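Hypothetical protein (Staphylococcus aureus subsp. aureus, PDB 1QYI) is of unknown function but, as a predicted member of the HAD-like hydrolase family, may act as a phosphatase or related phosphoryl-transfer enzyme. Local coordinates at residues 282-295 with 302-314. Numbering follows the deposited sequence.
Sequences LGKPNPFSYIAALY and YESYINKQDNIVN
Phe288 sets the rim of its ring on Tyr302 in a T-shaped pair, with CZ of Phe288 over the centre of the tyrosine ring, the planes at 81° and the centroids 5.1 Å apart. Leu282 CD2 lies over one face of the Phe288 ring, near its rim. With chi1 at 167°, CG trans to the amide nitrogen, Phe288 also brings CE1 to the edge of Tyr305, in that ring's plane. One face of Tyr305 rests on the backbone of helix 288-295, with Ile291 O above its centre; on the opposite face lies Tyr302 N. This ring is a knob in a hole formed by Phe288, Ile291, Ala292 and Tyr295, where Ile291 CG2 comes to 3.4 Å from Tyr305 CD1. The other branch of Ile291, through CD1, turns to Tyr305 O and the aliphatic part of Gln309. At the end of helix 288-295, Tyr295 carries Leu294 CD2 against one face and Ile312 CD1 at its edge, 3.5 Å from Tyr295 CE2.

Polar links lie at the margins. Asn286 OD1 caps helix 288-295 by accepting from Phe288 N (2.8 Å), while its ND2 donates to a water that in turn donates to Ile306 O. A second water bridges Tyr295 OH and Ile312 O. Beyond the two segments, Val313 bonds through its backbone to Ile334 at the end of helix 325-334, while its side chain touches Val318 of strand 318-322.

The two helices, their axes at 127° and 9.0 Å apart, are thus held together mainly by aromatic and aliphatic contact within the HAD-like region, with water carrying polar links between the segments. The hydroxyls of Tyr302 and Tyr305 meet Asn297 OD1 and Gly296 O of the linker between the helices, bonds that probably help fix how these rings are turned.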
ATOM      1  N   LEU A 282      -0.185  -1.615 -17.611  1.00 40.02           N
ATOM      2  CA  LEU A 282       0.507  -2.888 -17.508  1.00 38.18           C
ATOM      3  C   LEU A 282       0.465  -3.349 -16.059  1.00 38.77           C
ATOM      4  O   LEU A 282       1.359  -4.054 -15.596  1.00 39.87           O
ATOM      5  CB  LEU A 282       1.959  -2.745 -17.988  1.00 36.72           C
ATOM      6  CG  LEU A 282       2.270  -3.064 -19.462  1.00 35.34           C
ATOM      7  CD1 LEU A 282       1.197  -2.516 -20.374  1.00 32.75           C
ATOM      8  CD2 LEU A 282       3.630  -2.503 -19.823  1.00 33.69           C
ATOM      9  N   GLY A 283      -0.594  -2.945 -15.358  1.00 39.23           N
ATOM     10  CA  GLY A 283      -0.780  -3.300 -13.958  1.00 39.76           C
ATOM     11  C   GLY A 283      -0.934  -4.794 -13.709  1.00 39.59           C
ATOM     12  O   GLY A 283      -1.013  -5.575 -14.656  1.00 39.57           O
ATOM     13  N   LYS A 284      -1.002  -5.189 -12.436  1.00 38.97           N
ATOM     14  CA  LYS A 284      -1.093  -6.601 -12.060  1.00 37.41           C
ATOM     15  C   LYS A 284      -2.100  -7.483 -12.798  1.00 37.64           C
ATOM     16  O   LYS A 284      -1.877  -8.701 -12.915  1.00 41.68           O
ATOM     17  CB  LYS A 284      -1.326  -6.762 -10.551  1.00 38.23           C
ATOM     18  CG  LYS A 284      -0.567  -7.958  -9.942  1.00 33.90           C
ATOM     19  CD  LYS A 284       0.910  -7.614  -9.712  1.00 30.03           C
ATOM     20  CE  LYS A 284       1.828  -8.832  -9.682  1.00 25.92           C
ATOM     21  NZ  LYS A 284       1.590  -9.769  -8.566  1.00 19.16           N
ATOM     22  N   PRO A 285      -3.232  -6.921 -13.269  1.00 34.79           N
ATOM     23  CA  PRO A 285      -4.134  -7.843 -13.973  1.00 31.55           C
ATOM     24  C   PRO A 285      -3.399  -8.328 -15.228  1.00 30.09           C
ATOM     25  O   PRO A 285      -3.515  -9.487 -15.626  1.00 32.04           O
ATOM     26  CB  PRO A 285      -5.341  -6.968 -14.298  1.00 31.64           C
ATOM     27  CG  PRO A 285      -5.325  -5.935 -13.218  1.00 32.30           C
ATOM     28  CD  PRO A 285      -3.861  -5.604 -13.071  1.00 32.82           C
ATOM     29  N   ASN A 286      -2.629  -7.426 -15.836  1.00 28.27           N
ATOM     30  CA  ASN A 286      -1.856  -7.741 -17.032  1.00 26.07           C
ATOM     31  C   ASN A 286      -0.653  -8.593 -16.602  1.00 24.67           C
ATOM     32  O   ASN A 286       0.113  -8.205 -15.725  1.00 22.15           O
ATOM     33  CB  ASN A 286      -1.381  -6.446 -17.716  1.00 25.37           C
ATOM     34  CG  ASN A 286      -0.633  -6.708 -19.026  1.00 27.10           C
ATOM     35  OD1 ASN A 286       0.399  -7.380 -19.039  1.00 27.88           O
ATOM     36  ND2 ASN A 286      -1.149  -6.168 -20.129  1.00 24.66           N
ATOM     37  N   PRO A 287      -0.472  -9.765 -17.230  1.00 24.24           N
ATOM     38  CA  PRO A 287       0.620 -10.704 -16.940  1.00 24.58           C
ATOM     39  C   PRO A 287       2.045 -10.209 -17.219  1.00 24.66           C
ATOM     40  O   PRO A 287       3.001 -10.960 -17.042  1.00 26.42           O
ATOM     41  CB  PRO A 287       0.259 -11.918 -17.791  1.00 23.27           C
ATOM     42  CG  PRO A 287      -0.373 -11.289 -18.990  1.00 23.90           C
ATOM     43  CD  PRO A 287      -1.262 -10.231 -18.383  1.00 23.46           C
ATOM     44  N   PHE A 288       2.187  -8.953 -17.629  1.00 24.42           N
ATOM     45  CA  PHE A 288       3.498  -8.392 -17.930  1.00 24.85           C
ATOM     46  C   PHE A 288       4.578  -8.640 -16.893  1.00 24.99           C
ATOM     47  O   PHE A 288       5.670  -9.110 -17.226  1.00 26.24           O
ATOM     48  CB  PHE A 288       3.417  -6.886 -18.141  1.00 23.43           C
ATOM     49  CG  PHE A 288       4.759  -6.225 -18.156  1.00 24.38           C
ATOM     50  CD1 PHE A 288       5.619  -6.407 -19.234  1.00 24.36           C
ATOM     51  CD2 PHE A 288       5.189  -5.460 -17.078  1.00 25.06           C
ATOM     52  CE1 PHE A 288       6.890  -5.833 -19.248  1.00 21.82           C
ATOM     53  CE2 PHE A 288       6.462  -4.882 -17.082  1.00 24.81           C
ATOM     54  CZ  PHE A 288       7.315  -5.074 -18.172  1.00 22.91           C
ATOM     55  N   SER A 289       4.288  -8.292 -15.643  1.00 24.67           N
ATOM     56  CA  SER A 289       5.259  -8.464 -14.568  1.00 25.24           C
ATOM     57  C   SER A 289       5.580  -9.933 -14.334  1.00 24.32           C
ATOM     58  O   SER A 289       6.721 -10.280 -14.047  1.00 23.69           O
ATOM     59  CB  SER A 289       4.749  -7.829 -13.275  1.00 27.03           C
ATOM     60  OG  SER A 289       3.544  -8.452 -12.852  1.00 35.05           O
ATOM     61  N   TYR A 290       4.583 -10.800 -14.476  1.00 22.20           N
ATOM     62  CA  TYR A 290       4.834 -12.215 -14.292  1.00 20.74           C
ATOM     63  C   TYR A 290       5.702 -12.718 -15.433  1.00 21.49           C
ATOM     64  O   TYR A 290       6.556 -13.583 -15.241  1.00 22.14           O
ATOM     65  CB  TYR A 290       3.520 -13.003 -14.221  1.00 19.79           C
ATOM     66  CG  TYR A 290       3.046 -13.238 -12.802  1.00 18.36           C
ATOM     67  CD1 TYR A 290       3.873 -13.870 -11.872  1.00 17.23           C
ATOM     68  CD2 TYR A 290       1.798 -12.774 -12.373  1.00 17.24           C
ATOM     69  CE1 TYR A 290       3.479 -14.030 -10.546  1.00 18.09           C
ATOM     70  CE2 TYR A 290       1.389 -12.926 -11.045  1.00 15.73           C
ATOM     71  CZ  TYR A 290       2.238 -13.556 -10.131  1.00 18.39           C
ATOM     72  OH  TYR A 290       1.857 -13.700  -8.810  1.00 15.44           O
ATOM     73  N   ILE A 291       5.497 -12.153 -16.618  1.00 21.40           N
ATOM     74  CA  ILE A 291       6.264 -12.538 -17.801  1.00 22.16           C
ATOM     75  C   ILE A 291       7.717 -12.062 -17.687  1.00 23.51           C
ATOM     76  O   ILE A 291       8.644 -12.719 -18.171  1.00 22.34           O
ATOM     77  CB  ILE A 291       5.616 -11.955 -19.082  1.00 21.82           C
ATOM     78  CG1 ILE A 291       4.222 -12.565 -19.259  1.00 21.91           C
ATOM     79  CG2 ILE A 291       6.494 -12.232 -20.299  1.00 18.29           C
ATOM     80  CD1 ILE A 291       3.455 -12.082 -20.492  1.00 23.26           C
ATOM     81  N   ALA A 292       7.897 -10.917 -17.039  1.00 23.39           N
ATOM     82  CA  ALA A 292       9.216 -10.343 -16.838  1.00 23.80           C
ATOM     83  C   ALA A 292       9.973 -11.146 -15.784  1.00 24.81           C
ATOM     84  O   ALA A 292      11.189 -11.312 -15.867  1.00 24.38           O
ATOM     85  CB  ALA A 292       9.085  -8.901 -16.396  1.00 22.00           C
ATOM     86  N   ALA A 293       9.239 -11.641 -14.796  1.00 25.71           N
ATOM     87  CA  ALA A 293       9.814 -12.424 -13.716  1.00 26.88           C
ATOM     88  C   ALA A 293      10.157 -13.834 -14.180  1.00 29.07           C
ATOM     89  O   ALA A 293      10.927 -14.551 -13.529  1.00 28.19           O
ATOM     90  CB  ALA A 293       8.846 -12.489 -12.557  1.00 24.79           C
ATOM     91  N   LEU A 294       9.594 -14.220 -15.315  1.00 30.20           N
ATOM     92  CA  LEU A 294       9.819 -15.550 -15.850  1.00 33.04           C
ATOM     93  C   LEU A 294      10.984 -15.617 -16.829  1.00 33.86           C
ATOM     94  O   LEU A 294      11.890 -16.423 -16.646  1.00 34.23           O
ATOM     95  CB  LEU A 294       8.538 -16.052 -16.521  1.00 34.90           C
ATOM     96  CG  LEU A 294       8.384 -17.563 -16.729  1.00 36.35           C
ATOM     97  CD1 LEU A 294       6.910 -17.924 -16.871  1.00 37.05           C
ATOM     98  CD2 LEU A 294       9.165 -17.984 -17.940  1.00 37.62           C
ATOM     99  N   TYR A 295      10.970 -14.775 -17.860  1.00 35.31           N
ATOM    100  CA  TYR A 295      12.037 -14.789 -18.856  1.00 36.75           C
ATOM    101  C   TYR A 295      13.247 -13.917 -18.514  1.00 37.74           C
ATOM    102  O   TYR A 295      14.361 -14.189 -18.958  1.00 39.39           O
ATOM    103  CB  TYR A 295      11.482 -14.388 -20.224  1.00 37.15           C
ATOM    104  CG  TYR A 295      10.368 -15.279 -20.716  1.00 38.15           C
ATOM    105  CD1 TYR A 295      10.552 -16.658 -20.835  1.00 38.81           C
ATOM    106  CD2 TYR A 295       9.119 -14.747 -21.052  1.00 38.35           C
ATOM    107  CE1 TYR A 295       9.517 -17.487 -21.272  1.00 39.30           C
ATOM    108  CE2 TYR A 295       8.076 -15.570 -21.490  1.00 37.51           C
ATOM    109  CZ  TYR A 295       8.283 -16.937 -21.596  1.00 38.64           C
ATOM    110  OH  TYR A 295       7.265 -17.766 -22.016  1.00 39.98           O
ATOM    111  N   TYR A 302      10.842  -5.946 -22.810  1.00 36.16           N
ATOM    112  CA  TYR A 302       9.525  -5.507 -22.391  1.00 34.75           C
ATOM    113  C   TYR A 302       8.450  -5.607 -23.460  1.00 35.08           C
ATOM    114  O   TYR A 302       7.392  -6.189 -23.225  1.00 35.27           O
ATOM    115  CB  TYR A 302       9.614  -4.083 -21.862  1.00 33.32           C
ATOM    116  CG  TYR A 302      10.187  -4.009 -20.467  1.00 31.58           C
ATOM    117  CD1 TYR A 302      10.906  -5.073 -19.928  1.00 30.28           C
ATOM    118  CD2 TYR A 302      10.038  -2.863 -19.702  1.00 31.51           C
ATOM    119  CE1 TYR A 302      11.463  -4.995 -18.658  1.00 30.87           C
ATOM    120  CE2 TYR A 302      10.592  -2.771 -18.433  1.00 32.69           C
ATOM    121  CZ  TYR A 302      11.308  -3.839 -17.918  1.00 31.66           C
ATOM    122  OH  TYR A 302      11.883  -3.737 -16.674  1.00 33.17           O
ATOM    123  N   GLU A 303       8.725  -5.054 -24.635  1.00 36.07           N
ATOM    124  CA  GLU A 303       7.768  -5.081 -25.732  1.00 36.13           C
ATOM    125  C   GLU A 303       7.235  -6.476 -26.009  1.00 34.35           C
ATOM    126  O   GLU A 303       6.057  -6.652 -26.328  1.00 34.31           O
ATOM    127  CB  GLU A 303       8.413  -4.536 -27.001  1.00 39.42           C
ATOM    128  CG  GLU A 303       7.446  -4.360 -28.155  1.00 43.14           C
ATOM    129  CD  GLU A 303       8.027  -3.486 -29.242  1.00 47.73           C
ATOM    130  OE1 GLU A 303       9.128  -3.820 -29.737  1.00 50.10           O
ATOM    131  OE2 GLU A 303       7.387  -2.472 -29.602  1.00 48.52           O
ATOM    132  N   SER A 304       8.103  -7.470 -25.895  1.00 31.46           N
ATOM    133  CA  SER A 304       7.685  -8.836 -26.153  1.00 30.85           C
ATOM    134  C   SER A 304       6.813  -9.348 -25.021  1.00 30.39           C
ATOM    135  O   SER A 304       5.930 -10.180 -25.230  1.00 28.95           O
ATOM    136  CB  SER A 304       8.902  -9.748 -26.330  1.00 30.81           C
ATOM    137  OG  SER A 304       9.704  -9.792 -25.160  1.00 31.88           O
ATOM    138  N   TYR A 305       7.059  -8.840 -23.818  1.00 28.57           N
ATOM    139  CA  TYR A 305       6.286  -9.251 -22.656  1.00 28.53           C
ATOM    140  C   TYR A 305       4.869  -8.688 -22.725  1.00 30.13           C
ATOM    141  O   TYR A 305       3.959  -9.181 -22.056  1.00 30.79           O
ATOM    142  CB  TYR A 305       6.969  -8.780 -21.369  1.00 28.58           C
ATOM    143  CG  TYR A 305       8.373  -9.325 -21.138  1.00 26.02           C
ATOM    144  CD1 TYR A 305       8.870 -10.393 -21.876  1.00 25.96           C
ATOM    145  CD2 TYR A 305       9.191  -8.778 -20.158  1.00 27.30           C
ATOM    146  CE1 TYR A 305      10.152 -10.903 -21.644  1.00 25.64           C
ATOM    147  CE2 TYR A 305      10.469  -9.276 -19.912  1.00 27.41           C
ATOM    148  CZ  TYR A 305      10.945 -10.337 -20.660  1.00 26.15           C
ATOM    149  OH  TYR A 305      12.213 -10.819 -20.438  1.00 25.17           O
ATOM    150  N   ILE A 306       4.693  -7.672 -23.569  1.00 31.64           N
ATOM    151  CA  ILE A 306       3.416  -6.993 -23.759  1.00 31.11           C
ATOM    152  C   ILE A 306       2.590  -7.587 -24.892  1.00 33.47           C
ATOM    153  O   ILE A 306       1.368  -7.728 -24.776  1.00 33.44           O
ATOM    154  CB  ILE A 306       3.666  -5.505 -24.043  1.00 30.63           C
ATOM    155  CG1 ILE A 306       4.318  -4.876 -22.812  1.00 31.57           C
ATOM    156  CG2 ILE A 306       2.374  -4.792 -24.415  1.00 28.79           C
ATOM    157  CD1 ILE A 306       4.717  -3.439 -23.011  1.00 34.13           C
ATOM    158  N   ASN A 307       3.272  -7.950 -25.977  1.00 35.08           N
ATOM    159  CA  ASN A 307       2.631  -8.511 -27.172  1.00 35.07           C
ATOM    160  C   ASN A 307       2.418 -10.022 -27.157  1.00 34.25           C
ATOM    161  O   ASN A 307       1.512 -10.515 -27.826  1.00 34.53           O
ATOM    162  CB  ASN A 307       3.456  -8.147 -28.408  1.00 37.07           C
ATOM    163  CG  ASN A 307       3.701  -6.661 -28.530  1.00 37.68           C
ATOM    164  OD1 ASN A 307       4.593  -6.233 -29.262  1.00 42.55           O
ATOM    165  ND2 ASN A 307       2.908  -5.864 -27.824  1.00 38.46           N
ATOM    166  N   LYS A 308       3.263 -10.747 -26.423  1.00 33.39           N
ATOM    167  CA  LYS A 308       3.163 -12.201 -26.322  1.00 32.55           C
ATOM    168  C   LYS A 308       2.791 -12.625 -24.909  1.00 31.87           C
ATOM    169  O   LYS A 308       3.663 -12.795 -24.044  1.00 31.41           O
ATOM    170  CB  LYS A 308       4.482 -12.874 -26.695  1.00 34.27           C
ATOM    171  CG  LYS A 308       4.864 -12.801 -28.155  1.00 38.22           C
ATOM    172  CD  LYS A 308       6.002 -13.783 -28.462  1.00 41.90           C
ATOM    173  CE  LYS A 308       6.535 -13.611 -29.892  1.00 43.49           C
ATOM    174  NZ  LYS A 308       7.204 -12.276 -30.100  1.00 43.56           N
ATOM    175  N   GLN A 309       1.494 -12.805 -24.678  1.00 31.54           N
ATOM    176  CA  GLN A 309       0.997 -13.200 -23.362  1.00 32.93           C
ATOM    177  C   GLN A 309       0.057 -14.407 -23.382  1.00 33.47           C
ATOM    178  O   GLN A 309       0.022 -15.176 -22.426  1.00 34.04           O
ATOM    179  CB  GLN A 309       0.283 -12.013 -22.705  1.00 30.63           C
ATOM    180  CG  GLN A 309       1.171 -10.798 -22.529  1.00 29.17           C
ATOM    181  CD  GLN A 309       0.431  -9.592 -22.008  1.00 24.61           C
ATOM    182  OE1 GLN A 309       1.028  -8.719 -21.384  1.00 21.96           O
ATOM    183  NE2 GLN A 309      -0.868  -9.532 -22.266  1.00 21.02           N
ATOM    184  N   ASP A 310      -0.690 -14.579 -24.470  1.00 34.13           N
ATOM    185  CA  ASP A 310      -1.633 -15.686 -24.548  1.00 35.16           C
ATOM    186  C   ASP A 310      -1.018 -17.078 -24.654  1.00 32.86           C
ATOM    187  O   ASP A 310      -0.401 -17.429 -25.659  1.00 32.71           O
ATOM    188  CB  ASP A 310      -2.627 -15.463 -25.695  1.00 37.98           C
ATOM    189  CG  ASP A 310      -3.489 -14.224 -25.486  1.00 43.10           C
ATOM    190  OD1 ASP A 310      -3.930 -13.973 -24.340  1.00 45.98           O
ATOM    191  OD2 ASP A 310      -3.744 -13.496 -26.467  1.00 45.46           O
ATOM    192  N   ASN A 311      -1.200 -17.864 -23.591  1.00 30.41           N
ATOM    193  CA  ASN A 311      -0.710 -19.245 -23.511  1.00 28.94           C
ATOM    194  C   ASN A 311       0.721 -19.422 -24.030  1.00 27.33           C
ATOM    195  O   ASN A 311       0.956 -20.179 -24.965  1.00 27.29           O
ATOM    196  CB  ASN A 311      -1.654 -20.157 -24.292  1.00 29.59           C
ATOM    197  CG  ASN A 311      -1.398 -21.622 -24.019  1.00 33.84           C
ATOM    198  OD1 ASN A 311      -1.824 -22.492 -24.781  1.00 37.09           O
ATOM    199  ND2 ASN A 311      -0.707 -21.910 -22.911  1.00 33.61           N
ATOM    200  N   ILE A 312       1.673 -18.738 -23.413  1.00 26.42           N
ATOM    201  CA  ILE A 312       3.052 -18.826 -23.848  1.00 26.42           C
ATOM    202  C   ILE A 312       3.864 -19.834 -23.038  1.00 26.94           C
ATOM    203  O   ILE A 312       5.065 -19.991 -23.261  1.00 26.32           O
ATOM    204  CB  ILE A 312       3.736 -17.456 -23.757  1.00 25.53           C
ATOM    205  CG1 ILE A 312       3.678 -16.942 -22.313  1.00 25.36           C
ATOM    206  CG2 ILE A 312       3.062 -16.486 -24.714  1.00 25.82           C
ATOM    207  CD1 ILE A 312       4.579 -15.755 -22.037  1.00 22.91           C
ATOM    208  N   VAL A 313       3.217 -20.509 -22.092  1.00 27.19           N
ATOM    209  CA  VAL A 313       3.910 -21.489 -21.260  1.00 27.33           C
ATOM    210  C   VAL A 313       3.046 -22.716 -20.992  1.00 26.13           C
ATOM    211  O   VAL A 313       1.819 -22.642 -21.032  1.00 23.81           O
ATOM    212  CB  VAL A 313       4.322 -20.874 -19.889  1.00 28.33           C
ATOM    213  CG1 VAL A 313       5.191 -19.636 -20.105  1.00 29.17           C
ATOM    214  CG2 VAL A 313       3.080 -20.518 -19.075  1.00 27.94           C
ATOM    215  N   ASN A 314       3.694 -23.846 -20.732  1.00 25.25           N
ATOM    216  CA  ASN A 314       2.961 -25.064 -20.434  1.00 26.94           C
ATOM    217  C   ASN A 314       2.556 -25.070 -18.972  1.00 25.56           C
ATOM    218  O   ASN A 314       3.254 -24.528 -18.112  1.00 26.49           O
ATOM    219  CB  ASN A 314       3.790 -26.320 -20.732  1.00 30.16           C
ATOM    220  CG  ASN A 314       3.970 -26.567 -22.222  1.00 32.47           C
ATOM    221  OD1 ASN A 314       3.029 -26.425 -23.013  1.00 32.85           O
ATOM    222  ND2 ASN A 314       5.179 -26.964 -22.610  1.00 33.60           N
TER
HETATM  223  O   HOH W   1      -0.578  -6.079 -22.706  1.00 15.09           O
HETATM  224  O   HOH W   2       7.950 -20.554 -22.293  1.00 32.89           O